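PDB 2VEC: pirin-like protein YhaK from Escherichia coli, which is a cytoplasmic, monomeric bicupin of the pirin family that lacks quercetin 2,3-dioxygenase activity and carries a redox-sensitive reactive cysteine. Local coordinates for residues 42-47 and 67-72. Sequence-based numbering, arbitrary orientation.
Sequences QARYTF and NQEVLA
The amide nitrogen of Q68 is held twice: NE2 donates to A43 O at 2.9 Å and also to W40 O. The A43 bond is bent, 145° at the hydrogen, and NE2 sits above the carbonyl plane of A43. CG of Q68 lies anti to the backbone N (chi1 171°), and the chain runs on extended, which carries the amide back to the loop before the edge strand. Its other end, OE1, meets the OH of Y45 through one water, which accepts from the phenol and donates to the amide. CB of Q68 rests over one face of the Y45 ring in a CH-pi contact, 4.0 Å from the centroid. These two residues also form the hydrogen-bonded backbone pair, with Q68 N to Y45 O at 2.8 Å and Y45 N to Q68 O at 3.0 Å. On the other face of the sheet, T46 and N67 lie side by side, while the amide of N67 turns away to R137 and Q139. A second water joins T46 OG1 to E69 OE2. E69 OE1 makes a long salt bridge with R44 NH2, 3.9 Å, near the guanidinium plane. V70 CG2 packs on R44 CG. Y45 also touches Q207 of strand 203-208, in the second cupin. The pair is the antiparallel edge of a sheet in the first cupin of a bicupin, on the side facing the second.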
ATOM      1  N   GLN A  42       2.827  -8.492 -13.858  1.00 41.53           N
ATOM      2  CA  GLN A  42       2.330  -7.813 -15.050  1.00 43.59           C
ATOM      3  C   GLN A  42       0.953  -7.197 -14.850  1.00 42.14           C
ATOM      4  O   GLN A  42       0.435  -6.543 -15.746  1.00 42.82           O
ATOM      5  CB  GLN A  42       2.323  -8.752 -16.262  1.00 46.58           C
ATOM      6  CG  GLN A  42       3.717  -8.999 -16.778  1.00 52.42           C
ATOM      7  CD  GLN A  42       4.512  -9.916 -15.863  1.00 59.61           C
ATOM      8  OE1 GLN A  42       3.984 -10.918 -15.363  1.00 61.89           O
ATOM      9  NE2 GLN A  42       5.793  -9.584 -15.639  1.00 61.70           N
ATOM     10  N   ALA A  43       0.348  -7.391 -13.679  1.00 39.94           N
ATOM     11  CA  ALA A  43      -1.023  -6.912 -13.508  1.00 39.63           C
ATOM     12  C   ALA A  43      -1.032  -5.376 -13.384  1.00 39.29           C
ATOM     13  O   ALA A  43      -0.091  -4.784 -12.827  1.00 37.52           O
ATOM     14  CB  ALA A  43      -1.671  -7.560 -12.312  1.00 38.39           C
ATOM     15  N   ARG A  44      -2.059  -4.740 -13.952  1.00 39.07           N
ATOM     16  CA  ARG A  44      -2.211  -3.281 -13.870  1.00 39.39           C
ATOM     17  C   ARG A  44      -3.674  -2.990 -13.516  1.00 36.50           C
ATOM     18  O   ARG A  44      -4.565  -3.458 -14.230  1.00 36.57           O
ATOM     19  CB  ARG A  44      -1.903  -2.642 -15.237  1.00 41.70           C
ATOM     20  CG  ARG A  44      -0.468  -2.725 -15.703  1.00 46.45           C
ATOM     21  CD  ARG A  44      -0.353  -2.290 -17.200  1.00 51.39           C
ATOM     22  NE  ARG A  44      -0.816  -0.898 -17.310  1.00 62.06           N
ATOM     23  CZ  ARG A  44      -1.805  -0.466 -18.095  1.00 66.91           C
ATOM     24  NH1 ARG A  44      -2.456  -1.298 -18.907  1.00 69.02           N
ATOM     25  NH2 ARG A  44      -2.131   0.826 -18.071  1.00 69.58           N
ATOM     26  N   TYR A  45      -3.926  -2.228 -12.441  1.00 33.12           N
ATOM     27  CA  TYR A  45      -5.276  -1.911 -12.019  1.00 32.00           C
ATOM     28  C   TYR A  45      -5.266  -0.702 -11.108  1.00 30.52           C
ATOM     29  O   TYR A  45      -4.240  -0.436 -10.485  1.00 28.35           O
ATOM     30  CB  TYR A  45      -5.924  -3.094 -11.283  1.00 31.42           C
ATOM     31  CG  TYR A  45      -5.124  -3.693 -10.127  1.00 30.73           C
ATOM     32  CD1 TYR A  45      -4.237  -4.745 -10.333  1.00 29.80           C
ATOM     33  CD2 TYR A  45      -5.311  -3.239  -8.822  1.00 30.41           C
ATOM     34  CE1 TYR A  45      -3.531  -5.303  -9.240  1.00 30.72           C
ATOM     35  CE2 TYR A  45      -4.629  -3.812  -7.702  1.00 29.04           C
ATOM     36  CZ  TYR A  45      -3.715  -4.823  -7.940  1.00 28.71           C
ATOM     37  OH  TYR A  45      -3.037  -5.384  -6.876  1.00 28.88           O
ATOM     38  N   THR A  46      -6.388   0.027 -11.056  1.00 29.49           N
ATOM     39  CA  THR A  46      -6.554   1.175 -10.145  1.00 28.85           C
ATOM     40  C   THR A  46      -7.912   1.164  -9.412  1.00 28.25           C
ATOM     41  O   THR A  46      -8.958   1.164 -10.089  1.00 30.18           O
ATOM     42  CB  THR A  46      -6.484   2.516 -10.933  1.00 30.26           C
ATOM     43  OG1 THR A  46      -5.292   2.533 -11.741  1.00 34.56           O
ATOM     44  CG2 THR A  46      -6.469   3.698  -9.971  1.00 29.31           C
ATOM     45  N   PHE A  47      -7.884   1.127  -8.064  1.00 27.72           N
ATOM     46  CA  PHE A  47      -9.086   1.265  -7.245  1.00 27.46           C
ATOM     47  C   PHE A  47      -9.123   2.752  -6.861  1.00 26.01           C
ATOM     48  O   PHE A  47      -8.100   3.263  -6.427  1.00 24.36           O
ATOM     49  CB  PHE A  47      -9.012   0.525  -5.892  1.00 27.19           C
ATOM     50  CG  PHE A  47      -9.000  -0.988  -5.964  1.00 31.69           C
ATOM     51  CD1 PHE A  47     -10.192  -1.704  -5.842  1.00 38.97           C
ATOM     52  CD2 PHE A  47      -7.828  -1.684  -5.979  1.00 33.98           C
ATOM     53  CE1 PHE A  47     -10.190  -3.105  -5.845  1.00 40.90           C
ATOM     54  CE2 PHE A  47      -7.803  -3.091  -5.996  1.00 37.09           C
ATOM     55  CZ  PHE A  47      -8.969  -3.799  -5.947  1.00 36.73           C
ATOM     56  N   ASN A  67      -3.371   1.395  -6.416  1.00 24.51           N
ATOM     57  CA  ASN A  67      -3.127   0.984  -7.789  1.00 28.23           C
ATOM     58  C   ASN A  67      -1.905   0.127  -7.939  1.00 28.74           C
ATOM     59  O   ASN A  67      -1.064   0.076  -7.035  1.00 28.36           O
ATOM     60  CB  ASN A  67      -3.160   2.176  -8.757  1.00 31.28           C
ATOM     61  CG  ASN A  67      -1.927   3.029  -8.720  1.00 35.30           C
ATOM     62  OD1 ASN A  67      -0.828   2.593  -9.058  1.00 37.65           O
ATOM     63  ND2 ASN A  67      -2.122   4.308  -8.392  1.00 39.34           N
ATOM     64  N   GLN A  68      -1.846  -0.600  -9.037  1.00 28.52           N
ATOM     65  CA  GLN A  68      -0.629  -1.286  -9.406  1.00 30.44           C
ATOM     66  C   GLN A  68      -0.375  -0.952 -10.852  1.00 31.69           C
ATOM     67  O   GLN A  68      -1.278  -1.043 -11.683  1.00 32.57           O
ATOM     68  CB  GLN A  68      -0.722  -2.796  -9.221  1.00 29.53           C
ATOM     69  CG  GLN A  68       0.515  -3.510  -9.829  1.00 31.19           C
ATOM     70  CD  GLN A  68       0.658  -4.943  -9.370  1.00 34.65           C
ATOM     71  OE1 GLN A  68       0.587  -5.224  -8.156  1.00 32.94           O
ATOM     72  NE2 GLN A  68       0.873  -5.864 -10.325  1.00 31.38           N
ATOM     73  N   GLU A  69       0.837  -0.502 -11.147  1.00 34.01           N
ATOM     74  CA  GLU A  69       1.174  -0.060 -12.492  1.00 37.11           C
ATOM     75  C   GLU A  69       2.467  -0.701 -12.927  1.00 38.41           C
ATOM     76  O   GLU A  69       3.296  -1.079 -12.087  1.00 36.23           O
ATOM     77  CB  GLU A  69       1.276   1.465 -12.542  1.00 39.05           C
ATOM     78  CG  GLU A  69      -0.112   2.165 -12.413  1.00 41.43           C
ATOM     79  CD  GLU A  69      -1.010   1.886 -13.627  1.00 52.32           C
ATOM     80  OE1 GLU A  69      -0.547   2.123 -14.788  1.00 58.45           O
ATOM     81  OE2 GLU A  69      -2.161   1.414 -13.431  1.00 53.48           O
ATOM     82  N   VAL A  70       2.609  -0.860 -14.239  1.00 40.75           N
ATOM     83  CA  VAL A  70       3.814  -1.408 -14.844  1.00 43.07           C
ATOM     84  C   VAL A  70       4.321  -0.366 -15.835  1.00 46.37           C
ATOM     85  O   VAL A  70       3.578   0.027 -16.726  1.00 48.78           O
ATOM     86  CB  VAL A  70       3.514  -2.761 -15.558  1.00 44.27           C
ATOM     87  CG1 VAL A  70       4.738  -3.301 -16.310  1.00 45.21           C
ATOM     88  CG2 VAL A  70       2.991  -3.818 -14.560  1.00 42.39           C
ATOM     89  N   LEU A  71       5.571   0.076 -15.670  1.00 48.17           N
ATOM     90  CA  LEU A  71       6.265   0.944 -16.640  1.00 52.50           C
ATOM     91  C   LEU A  71       7.273   0.145 -17.465  1.00 55.36           C
ATOM     92  O   LEU A  71       8.097  -0.579 -16.896  1.00 54.03           O
ATOM     93  CB  LEU A  71       7.018   2.063 -15.902  1.00 52.52           C
ATOM     94  CG  LEU A  71       6.345   3.388 -15.527  1.00 53.53           C
ATOM     95  CD1 LEU A  71       7.335   4.232 -14.723  1.00 54.97           C
ATOM     96  CD2 LEU A  71       5.900   4.178 -16.757  1.00 57.86           C
ATOM     97  N   ALA A  72       7.220   0.294 -18.797  1.00 59.06           N
ATOM     98  CA  ALA A  72       8.130  -0.399 -19.725  1.00 62.60           C
ATOM     99  C   ALA A  72       9.588   0.100 -19.601  1.00 64.51           C
ATOM    100  O   ALA A  72       9.814   1.233 -19.137  1.00 64.48           O
ATOM    101  CB  ALA A  72       7.624  -0.229 -21.164  1.00 65.49           C
TER
HETATM  102  O   HOH W   1      -1.205  -7.171  -7.534  1.00 31.03           O
HETATM  103  O   HOH W   2      -4.670   1.115 -14.149  1.00 50.87           O